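Local coordinates for S-M checkpoint control protein rad4 (Schizosaccharomyces pombe, PDB 4BU0) that couples DNA replication to checkpoint control, its first two BRCT domains, the part described here, binding phosphorylated sites of the checkpoint mediator Crb2, at residues V44-A49 against K68-E73; G50-P55 against F103-C108; L109-Q114 against A144-G149; V139-A144 against K159-C164. All coordinates share one frame; numbering follows the deposited sequence.

Interaction 1. Residues V44-A49 against K68-E73; sequences VTHLIA and KIMSSE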
loop_
_atom_site.group_PDB
_atom_site.type_symbol
_atom_site.label_atom_id
_atom_site.label_comp_id
_atom_site.label_asym_id
_atom_site.label_seq_id
_atom_site.Cartn_x
_atom_site.Cartn_y
_atom_site.Cartn_z
ATOM N N VAL A 44 9.550 13.892 -8.725
ATOM C CA VAL A 44 9.070 12.522 -8.904
ATOM C C VAL A 44 7.616 12.533 -9.398
ATOM O O VAL A 44 6.777 13.323 -8.912
ATOM C CB VAL A 44 9.233 11.716 -7.593
ATOM C CG1 VAL A 44 8.415 10.410 -7.606
ATOM C CG2 VAL A 44 10.699 11.414 -7.338
ATOM N N THR A 45 7.297 11.656 -10.369
ATOM C CA THR A 45 5.948 11.566 -10.903
ATOM C C THR A 45 5.291 10.227 -10.518
ATOM O O THR A 45 4.057 10.116 -10.468
ATOM C CB THR A 45 5.959 11.751 -12.430
ATOM O OG1 THR A 45 6.739 10.713 -13.047
ATOM C CG2 THR A 45 6.533 13.104 -12.850
ATOM N N HIS A 46 6.122 9.170 -10.371
ATOM C CA HIS A 46 5.645 7.825 -10.110
ATOM C C HIS A 46 6.499 7.194 -9.042
ATOM O O HIS A 46 7.728 7.214 -9.151
ATOM C CB HIS A 46 5.692 6.985 -11.397
ATOM C CG HIS A 46 4.718 7.470 -12.436
ATOM N ND1 HIS A 46 4.910 8.688 -13.104
ATOM C CD2 HIS A 46 3.545 6.928 -12.858
ATOM C CE1 HIS A 46 3.839 8.851 -13.872
ATOM N NE2 HIS A 46 3.005 7.812 -13.786
ATOM N N LEU A 47 5.853 6.650 -7.988
ATOM C CA LEU A 47 6.548 5.990 -6.897
ATOM C C LEU A 47 6.181 4.517 -6.956
ATOM O O LEU A 47 5.016 4.162 -6.781
ATOM C CB LEU A 47 6.160 6.618 -5.531
ATOM C CG LEU A 47 6.744 5.974 -4.293
ATOM C CD1 LEU A 47 8.287 6.216 -4.195
ATOM C CD2 LEU A 47 6.056 6.551 -3.026
ATOM N N ILE A 48 7.187 3.672 -7.209
ATOM C CA ILE A 48 6.977 2.226 -7.280
ATOM C C ILE A 48 7.171 1.729 -5.852
ATOM O O ILE A 48 8.241 1.912 -5.282
ATOM C CB ILE A 48 7.954 1.603 -8.305
ATOM C CG1 ILE A 48 7.617 2.155 -9.739
ATOM C CG2 ILE A 48 7.851 0.049 -8.247
ATOM C CD1 ILE A 48 8.705 1.816 -10.750
ATOM N N ALA A 49 6.120 1.157 -5.255
ATOM C CA ALA A 49 6.176 0.799 -3.835
ATOM C C ALA A 49 5.989 -0.680 -3.561
ATOM O O ALA A 49 5.115 -1.312 -4.165
ATOM C CB ALA A 49 5.083 1.564 -3.109
ATOM N N LYS A 68 1.670 8.964 -8.780
ATOM C CA LYS A 68 1.012 7.670 -8.893
ATOM C C LYS A 68 1.804 6.625 -8.150
ATOM O O LYS A 68 3.022 6.562 -8.317
ATOM C CB LYS A 68 0.864 7.217 -10.366
ATOM C CG LYS A 68 0.266 8.243 -11.342
ATOM C CD LYS A 68 -1.231 8.209 -11.396
ATOM C CE LYS A 68 -1.722 9.325 -12.288
ATOM N NZ LYS A 68 -2.905 10.016 -11.709
ATOM N N ILE A 69 1.117 5.809 -7.317
ATOM C CA ILE A 69 1.779 4.731 -6.577
ATOM C C ILE A 69 1.573 3.468 -7.376
ATOM O O ILE A 69 0.462 2.995 -7.604
ATOM C CB ILE A 69 1.366 4.592 -5.103
ATOM C CG1 ILE A 69 1.620 5.918 -4.359
ATOM C CG2 ILE A 69 2.157 3.447 -4.439
ATOM C CD1 ILE A 69 0.814 6.008 -3.188
ATOM N N MET A 70 2.714 2.943 -7.866
ATOM C CA MET A 70 2.733 1.868 -8.812
ATOM C C MET A 70 3.235 0.567 -8.286
ATOM O O MET A 70 4.057 0.516 -7.376
ATOM C CB MET A 70 3.706 2.280 -9.958
ATOM C CG MET A 70 3.398 3.638 -10.610
ATOM S SD MET A 70 1.708 3.706 -11.275
ATOM C CE MET A 70 1.742 2.359 -12.500
ATOM N N SER A 71 2.755 -0.505 -8.912
ATOM C CA SER A 71 3.219 -1.849 -8.615
ATOM C C SER A 71 4.624 -2.073 -9.193
ATOM O O SER A 71 5.000 -1.475 -10.225
ATOM C CB SER A 71 2.239 -2.851 -9.208
ATOM O OG SER A 71 2.771 -4.166 -9.215
ATOM N N SER A 72 5.386 -2.979 -8.586
ATOM C CA SER A 72 6.704 -3.324 -9.094
ATOM C C SER A 72 6.671 -3.915 -10.489
ATOM O O SER A 72 7.691 -3.882 -11.166
ATOM C CB SER A 72 7.362 -4.320 -8.153
ATOM O OG SER A 72 6.585 -5.505 -8.098
ATOM N N GLU A 73 5.523 -4.459 -10.911
ATOM C CA GLU A 73 5.430 -5.097 -12.224
ATOM C C GLU A 73 5.244 -4.081 -13.356
ATOM O O GLU A 73 5.398 -4.449 -14.525
ATOM C CB GLU A 73 4.285 -6.137 -12.248
ATOM C CG GLU A 73 2.897 -5.586 -12.563
ATOM C CD GLU A 73 1.743 -5.745 -11.583
ATOM O OE1 GLU A 73 1.653 -6.812 -10.932
ATOM O OE2 GLU A 73 0.882 -4.831 -11.524
HETATM O O HOH W 1 4.827 -3.629 -5.786
#
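L47 is held through both its backbone N and its backbone O by the 68-73 chain: its N gives a hydrogen bond of 2.9 Å to K68 O, and its O takes one of 2.8 Å from M70 N. At either end K68 N reaches T45 O and A49 N reaches M70 O. H46 pairs with K68, L47 with I69 and I48 with M70, the two members of each pair pointing to the same face of the sheet. On the face of H46 and I48, the start of the K68 chain runs alongside the imidazole, with K68 CB 3.7 Å from H46 CD2, before its amine leads away. M70 CG comes to the edge of the same ring, near its plane, while I48 CG1 lies 3.9 Å from M70 CB. On the other face A49 CB meets I69 CG2 at 3.7 Å in the conformer described. This is the parallel pairing of a beta-alpha-beta crossover in the first BRCT domain, helix 55-63 packing A60 on the L47 side. H46 suits its place because it is both flat and polar: F10 stacks on the ring, and a 2.7 Å hydrogen bond between H46 ND1 and T45 OG1 fixes its rotation. Beyond the strands a water bridges A49 O to S72 N, and S71 OG, again in one conformer, accepts a capping bond from E73 N ahead of helix 74-83.

Interaction 2. Residues G50-P55 against F103-C108; sequences GDFDTP and FKCRVC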
loop_
_atom_site.group_PDB
_atom_site.type_symbol
_atom_site.label_atom_id
_atom_site.label_comp_id
_atom_site.label_asym_id
_atom_site.label_seq_id
_atom_site.Cartn_x
_atom_site.Cartn_y
_atom_site.Cartn_z
ATOM N N GLY A 50 6.768 -1.191 -2.596
ATOM C CA GLY A 50 6.683 -2.584 -2.167
ATOM C C GLY A 50 6.101 -2.743 -0.780
ATOM O O GLY A 50 6.001 -3.871 -0.282
ATOM N N ASP A 51 5.720 -1.605 -0.152
ATOM C CA ASP A 51 5.171 -1.520 1.205
ATOM C C ASP A 51 4.576 -0.147 1.407
ATOM O O ASP A 51 4.955 0.786 0.694
ATOM C CB ASP A 51 6.288 -1.767 2.246
ATOM C CG ASP A 51 5.815 -2.116 3.648
ATOM O OD1 ASP A 51 4.613 -2.429 3.812
ATOM O OD2 ASP A 51 6.664 -2.172 4.562
ATOM N N PHE A 52 3.680 0.003 2.377
ATOM C CA PHE A 52 3.094 1.291 2.719
ATOM C C PHE A 52 3.803 1.909 3.923
ATOM O O PHE A 52 3.655 3.108 4.149
ATOM C CB PHE A 52 1.586 1.135 3.043
ATOM C CG PHE A 52 1.336 0.247 4.245
ATOM C CD1 PHE A 52 1.326 0.773 5.524
ATOM C CD2 PHE A 52 1.133 -1.116 4.091
ATOM C CE1 PHE A 52 1.164 -0.064 6.644
ATOM C CE2 PHE A 52 0.951 -1.944 5.201
ATOM C CZ PHE A 52 0.965 -1.411 6.467
ATOM N N ASP A 53 4.531 1.098 4.729
ATOM C CA ASP A 53 5.125 1.593 5.963
ATOM C C ASP A 53 6.532 2.121 5.729
ATOM O O ASP A 53 7.511 1.560 6.237
ATOM C CB ASP A 53 5.132 0.499 7.046
ATOM C CG ASP A 53 5.418 1.045 8.431
ATOM O OD1 ASP A 53 5.463 2.290 8.583
ATOM O OD2 ASP A 53 5.588 0.228 9.368
ATOM N N THR A 54 6.631 3.172 4.928
ATOM C CA THR A 54 7.910 3.832 4.661
ATOM C C THR A 54 7.736 5.342 4.642
ATOM O O THR A 54 6.689 5.843 4.225
ATOM C CB THR A 54 8.552 3.400 3.305
ATOM O OG1 THR A 54 7.891 4.082 2.233
ATOM C CG2 THR A 54 8.595 1.887 3.088
ATOM N N PRO A 55 8.810 6.102 4.953
ATOM C CA PRO A 55 8.718 7.562 4.869
ATOM C C PRO A 55 8.349 8.098 3.466
ATOM O O PRO A 55 7.588 9.073 3.361
ATOM C CB PRO A 55 10.133 8.009 5.262
ATOM C CG PRO A 55 10.610 6.957 6.172
ATOM C CD PRO A 55 10.093 5.680 5.557
ATOM N N PHE A 103 -2.301 -2.970 -0.417
ATOM C CA PHE A 103 -1.167 -3.855 -0.601
ATOM C C PHE A 103 -0.383 -3.934 0.712
ATOM O O PHE A 103 -0.069 -2.894 1.326
ATOM C CB PHE A 103 -0.286 -3.314 -1.750
ATOM C CG PHE A 103 0.847 -4.220 -2.128
ATOM C CD1 PHE A 103 0.609 -5.412 -2.805
ATOM C CD2 PHE A 103 2.151 -3.901 -1.789
ATOM C CE1 PHE A 103 1.671 -6.261 -3.153
ATOM C CE2 PHE A 103 3.208 -4.740 -2.145
ATOM C CZ PHE A 103 2.959 -5.911 -2.825
ATOM N N LYS A 104 -0.105 -5.170 1.141
ATOM C CA LYS A 104 0.653 -5.503 2.352
ATOM C C LYS A 104 -0.114 -5.220 3.648
ATOM O O LYS A 104 0.447 -5.457 4.733
ATOM C CB LYS A 104 2.038 -4.837 2.425
ATOM C CG LYS A 104 3.026 -5.400 1.395
ATOM C CD LYS A 104 3.586 -6.751 1.769
ATOM C CE LYS A 104 4.874 -7.041 1.030
ATOM N NZ LYS A 104 4.626 -7.520 -0.355
ATOM N N CYS A 105 -1.374 -4.771 3.560
ATOM C CA CYS A 105 -2.162 -4.622 4.790
ATOM C C CYS A 105 -2.687 -5.985 5.185
ATOM O O CYS A 105 -3.091 -6.769 4.323
ATOM C CB CYS A 105 -3.321 -3.646 4.617
ATOM S SG CYS A 105 -2.809 -1.934 4.388
ATOM N N ARG A 106 -2.757 -6.222 6.501
ATOM C CA ARG A 106 -3.310 -7.449 7.093
ATOM C C ARG A 106 -4.273 -6.922 8.116
ATOM O O ARG A 106 -3.843 -6.353 9.122
ATOM C CB ARG A 106 -2.207 -8.319 7.704
ATOM C CG ARG A 106 -1.207 -8.782 6.646
ATOM C CD ARG A 106 -0.135 -9.714 7.223
ATOM N NE ARG A 106 -0.676 -11.057 7.442
ATOM C CZ ARG A 106 -0.769 -11.997 6.504
ATOM N NH1 ARG A 106 -0.339 -11.761 5.266
ATOM N NH2 ARG A 106 -1.300 -13.177 6.792
ATOM N N VAL A 107 -5.552 -6.937 7.769
ATOM C CA VAL A 107 -6.581 -6.260 8.531
ATOM C C VAL A 107 -7.439 -7.235 9.319
ATOM O O VAL A 107 -7.962 -8.208 8.758
ATOM C CB VAL A 107 -7.476 -5.420 7.581
ATOM C CG1 VAL A 107 -8.520 -4.633 8.372
ATOM C CG2 VAL A 107 -6.636 -4.461 6.725
ATOM N N CYS A 108 -7.623 -6.918 10.601
ATOM C CA CYS A 108 -8.449 -7.689 11.532
ATOM C C CYS A 108 -9.533 -6.753 12.018
ATOM O O CYS A 108 -9.335 -5.528 11.997
ATOM C CB CYS A 108 -7.550 -8.172 12.674
ATOM S SG CYS A 108 -8.338 -9.308 13.841
HETATM O O HOH W 2 6.813 -6.049 -1.831
#
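F103 meets G50 through the edge of its ring, CE2 lying 3.5 Å from G50 O and near the ring plane. With CG anti to the backbone N (chi1 -174°), the phenyl swings out beside the glycine. The F103 carbonyl in turn faces another aromatic: F103 O sits 3.5 Å from F52 CD2, at the rim of that ring, where the slightly positive C-H groups suit an oxygen. K104 O follows the same pattern against F52 CE2. The K104 side chain bends back over G50, its CE 3.6 Å from G50 O, and its amine reaches that oxygen through a water, which accepts from K104 NZ at 3.0 Å and donates to G50 O at 2.8 Å. A long, flexible lysine fits here, since its methylenes can cover the backbone while the charge stays in solvent. In the conformer described, D51 OD1 comes 3.8 Å from K104 CB, the two side chains crossing at about a right angle, with the carboxylate well separated from the amine. Next, C105 puts its sulfur obliquely against F52, SG standing 4.3 Å from the ring centroid, a Cys sulfur-aromatic contact for which a small, polarisable side chain is apt. V177 packs on both F52 and C105. The contact thus joins the two BRCT domains, setting the loop between strand 46-49 and helix 55-63 against the residues that lead into strand 106-110, which lies beside strand 141-144.

Interaction 3. Residues L109-Q114 against A144-G149; sequences LTNIGQ and AGTSSG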
loop_
_atom_site.group_PDB
_atom_site.type_symbol
_atom_site.label_atom_id
_atom_site.label_comp_id
_atom_site.label_asym_id
_atom_site.label_seq_id
_atom_site.Cartn_x
_atom_site.Cartn_y
_atom_site.Cartn_z
ATOM N N LEU A 109 -10.683 -7.307 12.434
ATOM C CA LEU A 109 -11.814 -6.522 12.950
ATOM C C LEU A 109 -12.179 -6.907 14.380
ATOM O O LEU A 109 -11.988 -8.064 14.753
ATOM C CB LEU A 109 -13.074 -6.820 12.056
ATOM C CG LEU A 109 -12.898 -6.714 10.552
ATOM C CD1 LEU A 109 -14.236 -6.924 9.819
ATOM C CD2 LEU A 109 -12.347 -5.345 10.146
ATOM N N THR A 110 -12.740 -5.979 15.154
ATOM C CA THR A 110 -13.286 -6.344 16.461
ATOM C C THR A 110 -14.485 -5.488 16.785
ATOM O O THR A 110 -14.509 -4.300 16.456
ATOM C CB THR A 110 -12.243 -6.277 17.601
ATOM O OG1 THR A 110 -12.792 -6.833 18.814
ATOM C CG2 THR A 110 -11.730 -4.873 17.893
ATOM N N ASN A 111 -15.509 -6.105 17.413
ATOM C CA ASN A 111 -16.668 -5.353 17.931
ATOM C C ASN A 111 -17.440 -4.608 16.850
ATOM O O ASN A 111 -17.792 -3.425 17.029
ATOM C CB ASN A 111 -16.218 -4.361 19.029
ATOM C CG ASN A 111 -15.558 -4.999 20.236
ATOM O OD1 ASN A 111 -15.795 -6.160 20.552
ATOM N ND2 ASN A 111 -14.659 -4.260 20.880
ATOM N N ILE A 112 -17.665 -5.277 15.730
ATOM C CA ILE A 112 -18.445 -4.724 14.627
ATOM C C ILE A 112 -19.521 -5.746 14.314
ATOM O O ILE A 112 -19.224 -6.931 14.157
ATOM C CB ILE A 112 -17.573 -4.382 13.378
ATOM C CG1 ILE A 112 -16.477 -3.361 13.735
ATOM C CG2 ILE A 112 -18.450 -3.873 12.208
ATOM C CD1 ILE A 112 -15.342 -3.305 12.700
ATOM N N GLY A 113 -20.757 -5.270 14.221
ATOM C CA GLY A 113 -21.885 -6.129 13.912
ATOM C C GLY A 113 -22.096 -6.356 12.434
ATOM O O GLY A 113 -21.459 -5.724 11.592
ATOM N N GLN A 114 -23.040 -7.241 12.120
ATOM C CA GLN A 114 -23.427 -7.555 10.758
ATOM C C GLN A 114 -24.570 -6.656 10.319
ATOM O O GLN A 114 -25.350 -6.234 11.180
ATOM C CB GLN A 114 -23.853 -9.027 10.634
ATOM C CG GLN A 114 -22.692 -10.006 10.847
ATOM C CD GLN A 114 -21.654 -10.010 9.752
ATOM O OE1 GLN A 114 -21.578 -9.119 8.894
ATOM N NE2 GLN A 114 -20.771 -10.991 9.809
ATOM N N ALA A 144 -11.645 -1.321 14.896
ATOM C CA ALA A 144 -12.417 -1.596 16.096
ATOM C C ALA A 144 -13.682 -0.772 16.158
ATOM O O ALA A 144 -13.646 0.409 15.826
ATOM C CB ALA A 144 -11.560 -1.292 17.323
ATOM N N GLY A 145 -14.788 -1.413 16.536
ATOM C CA GLY A 145 -16.049 -0.692 16.723
ATOM C C GLY A 145 -16.069 0.023 18.063
ATOM O O GLY A 145 -16.701 1.075 18.193
ATOM N N THR A 146 -15.385 -0.559 19.070
ATOM C CA THR A 146 -15.249 -0.002 20.426
ATOM C C THR A 146 -13.865 -0.320 20.956
ATOM O O THR A 146 -13.270 -1.307 20.532
ATOM C CB THR A 146 -16.322 -0.538 21.399
ATOM O OG1 THR A 146 -16.207 -1.953 21.504
ATOM C CG2 THR A 146 -17.745 -0.122 21.029
ATOM N N SER A 147 -13.351 0.515 21.877
ATOM C CA SER A 147 -12.026 0.361 22.475
ATOM C C SER A 147 -12.066 -0.569 23.701
ATOM O O SER A 147 -11.760 -0.148 24.821
ATOM C CB SER A 147 -11.448 1.723 22.853
ATOM O OG SER A 147 -12.364 2.401 23.699
ATOM N N SER A 148 -12.422 -1.841 23.484
ATOM C CA SER A 148 -12.466 -2.852 24.546
ATOM C C SER A 148 -12.425 -4.257 23.965
ATOM O O SER A 148 -12.661 -4.443 22.764
ATOM C CB SER A 148 -13.732 -2.687 25.393
ATOM O OG SER A 148 -14.894 -2.984 24.642
ATOM N N GLY A 149 -12.168 -5.246 24.821
ATOM C CA GLY A 149 -12.173 -6.621 24.365
ATOM C C GLY A 149 -10.776 -7.178 24.199
ATOM O O GLY A 149 -9.770 -6.458 24.258
HETATM O O HOH W 3 -11.467 -6.398 21.164
#
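N111 ND2 is the hub of this contact: it donates 2.8 Å to S148 O and 3.3 Å to T146 O. Both carbonyl oxygens lie close to the amide plane of N111, where its two N-H bonds point, although the donor stands well above the plane of the T146 carbonyl. The side chain reaches them with CG anti to its own carbonyl carbon (chi1 -60°). With a leucine here the loop carbonyls of T146 and S148 would probably lose their shared donor, leaving the turn around S147 freer to move. Just before the asparagine, T110 and A144 form the last parallel bridge between strands 106-110 and 141-144 of the second BRCT sheet; G145 N closes it with a 2.9 Å hydrogen bond to T110 O, and T110 CG2 rests 3.6 Å from A144 CB. G145 is fitted to its site because a beta carbon would clash with N111 O, and I112 CG1 lies 3.8 Å from G145 N. T110 is useful for having both a methyl and a hydroxyl: while the methyl packs on alanine, OG1 takes a 2.7 Å bond from a water that also donates to S148 O. That hydroxyl and N111 N both hydrogen-bond a modified side chain of the bound peptide, consistent with recognition of the Crb2 phosphoresidue, and K151 of the following helix packs against T110.

Interaction 4. Residues V139-A144 against K159-C164; sequences VTHLIA and KINVVC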
loop_
_atom_site.group_PDB
_atom_site.type_symbol
_atom_site.label_atom_id
_atom_site.label_comp_id
_atom_site.label_asym_id
_atom_site.label_seq_id
_atom_site.Cartn_x
_atom_site.Cartn_y
_atom_site.Cartn_z
ATOM N N VAL A 139 -0.618 -8.731 12.196
ATOM C CA VAL A 139 -1.693 -7.875 11.693
ATOM C C VAL A 139 -1.181 -6.441 11.663
ATOM O O VAL A 139 -0.445 -6.000 12.575
ATOM C CB VAL A 139 -2.949 -8.054 12.588
ATOM C CG1 VAL A 139 -3.948 -6.895 12.449
ATOM C CG2 VAL A 139 -3.614 -9.415 12.307
ATOM N N THR A 140 -1.568 -5.686 10.617
ATOM C CA THR A 140 -1.101 -4.315 10.484
ATOM C C THR A 140 -2.121 -3.315 11.015
ATOM O O THR A 140 -1.754 -2.210 11.448
ATOM C CB THR A 140 -0.742 -3.992 9.024
ATOM O OG1 THR A 140 -1.904 -4.062 8.189
ATOM C CG2 THR A 140 0.362 -4.930 8.478
ATOM N N HIS A 141 -3.424 -3.667 10.900
ATOM C CA HIS A 141 -4.492 -2.779 11.337
ATOM C C HIS A 141 -5.601 -3.554 11.952
ATOM O O HIS A 141 -6.091 -4.487 11.329
ATOM C CB HIS A 141 -5.094 -1.975 10.156
ATOM C CG HIS A 141 -4.094 -1.113 9.436
ATOM N ND1 HIS A 141 -3.194 -1.658 8.520
ATOM C CD2 HIS A 141 -3.848 0.219 9.562
ATOM C CE1 HIS A 141 -2.453 -0.630 8.088
ATOM N NE2 HIS A 141 -2.813 0.516 8.691
ATOM N N LEU A 142 -6.013 -3.145 13.149
ATOM C CA LEU A 142 -7.213 -3.680 13.760
ATOM C C LEU A 142 -8.294 -2.606 13.662
ATOM O O LEU A 142 -8.109 -1.544 14.241
ATOM C CB LEU A 142 -6.937 -4.037 15.244
ATOM C CG LEU A 142 -8.191 -4.459 16.020
ATOM C CD1 LEU A 142 -8.745 -5.751 15.505
ATOM C CD2 LEU A 142 -7.892 -4.557 17.528
ATOM N N ILE A 143 -9.376 -2.867 12.923
ATOM C CA ILE A 143 -10.485 -1.912 12.852
ATOM C C ILE A 143 -11.419 -2.266 13.985
ATOM O O ILE A 143 -11.934 -3.401 14.028
ATOM C CB ILE A 143 -11.184 -1.976 11.483
ATOM C CG1 ILE A 143 -10.195 -1.624 10.333
ATOM C CG2 ILE A 143 -12.398 -1.016 11.509
ATOM C CD1 ILE A 143 -10.800 -1.871 8.943
ATOM N N ALA A 144 -11.645 -1.321 14.896
ATOM C CA ALA A 144 -12.417 -1.596 16.096
ATOM C C ALA A 144 -13.682 -0.772 16.158
ATOM O O ALA A 144 -13.646 0.409 15.826
ATOM C CB ALA A 144 -11.560 -1.292 17.323
ATOM N N LYS A 159 1.526 -3.451 19.903
ATOM C CA LYS A 159 1.727 -2.156 19.230
ATOM C C LYS A 159 1.167 -2.178 17.799
ATOM O O LYS A 159 1.768 -1.645 16.858
ATOM C CB LYS A 159 3.217 -1.738 19.259
ATOM C CG LYS A 159 3.703 -1.557 20.708
ATOM C CD LYS A 159 5.107 -0.964 20.821
ATOM C CE LYS A 159 5.726 -1.212 22.185
ATOM N NZ LYS A 159 4.874 -0.724 23.312
ATOM N N ILE A 160 -0.004 -2.844 17.647
ATOM C CA ILE A 160 -0.701 -2.903 16.365
ATOM C C ILE A 160 -1.639 -1.703 16.276
ATOM O O ILE A 160 -2.319 -1.390 17.246
ATOM C CB ILE A 160 -1.467 -4.227 16.233
ATOM C CG1 ILE A 160 -0.488 -5.423 16.138
ATOM C CG2 ILE A 160 -2.453 -4.183 15.043
ATOM C CD1 ILE A 160 -1.147 -6.764 16.281
ATOM N N ASN A 161 -1.676 -1.047 15.099
ATOM C CA ASN A 161 -2.577 0.084 14.870
ATOM C C ASN A 161 -4.018 -0.299 15.153
ATOM O O ASN A 161 -4.479 -1.329 14.628
ATOM C CB ASN A 161 -2.493 0.520 13.403
ATOM C CG ASN A 161 -1.151 0.986 12.920
ATOM O OD1 ASN A 161 -0.359 1.564 13.690
ATOM N ND2 ASN A 161 -0.869 0.756 11.632
ATOM N N VAL A 162 -4.725 0.526 15.945
ATOM C CA VAL A 162 -6.143 0.346 16.215
ATOM C C VAL A 162 -6.811 1.557 15.638
ATOM O O VAL A 162 -6.509 2.677 16.054
ATOM C CB VAL A 162 -6.460 0.171 17.709
ATOM C CG1 VAL A 162 -7.965 -0.058 17.898
ATOM C CG2 VAL A 162 -5.654 -1.004 18.292
ATOM N N VAL A 163 -7.661 1.344 14.631
ATOM C CA VAL A 163 -8.310 2.461 13.952
ATOM C C VAL A 163 -9.810 2.256 13.865
ATOM O O VAL A 163 -10.309 1.125 13.965
ATOM C CB VAL A 163 -7.733 2.604 12.513
ATOM C CG1 VAL A 163 -6.263 3.015 12.533
ATOM C CG2 VAL A 163 -7.915 1.324 11.665
ATOM N N CYS A 164 -10.538 3.352 13.664
ATOM C CA CYS A 164 -11.954 3.221 13.342
ATOM C C CYS A 164 -12.097 2.955 11.833
ATOM O O CYS A 164 -11.129 3.116 11.064
ATOM C CB CYS A 164 -12.757 4.435 13.768
ATOM S SG CYS A 164 -12.258 5.937 12.935
#
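H141 and N161 each place CG anti to their own carbonyl carbon (chi1 -59° and -61°), which lays the two side chains alongside each other on one face of the sheet. Here strands 141-144 and 161-163 pair in parallel across the beta-alpha-beta unit that includes helix 150-157, in the second BRCT domain. N161 ND2 sits over one face of the imidazole, 3.5 Å from H141 NE2, with amide and ring planes turned 53° apart. W167 stacks on the histidine, and T140 OG1 shares a 2.7 Å hydrogen bond with H141 ND1. A valine in place of H141 would probably leave the N161 amide without the ring it lies over and T140 OG1 without its imidazole partner. L142 carries the central backbone bonds, its N to N161 O at 2.8 Å and V163 N to its O at 2.9 Å. Branched residues suit such buried strands: I143 CG1 meets V163 CG2 at 4.0 Å, and V162 CG1 packs on the A144 methyl across the other face, toward Y152 and A155 of the helix. Ahead of the strands, I160 points toward V139 and the two side chains cross at about a right angle, I160 CG2 lying 4.0 Å from V139 CG1.

From the N terminus, interaction 1 comes first, closing the crossover through helix 55-63 within the first BRCT domain. Interaction 2 starts directly after its first segment, at G50, and crosses it: 50-55 lies inside the loop closed by interaction 1, 103-108 beyond it, so that this contact spans both domains. Strand 106-110 then carries the chain into interaction 3, which closes the path through helix 116-126 to the end of strand 141-144. Interaction 4 closes the crossover through helix 150-157; it crosses interaction 3, shares A144 with it, and joins with it three neighbouring strands, T110 N lying 2.9 Å from I143 O. Interactions 1 and 4 are equivalent strand pairs of the two domains, with centres about 26 Å apart.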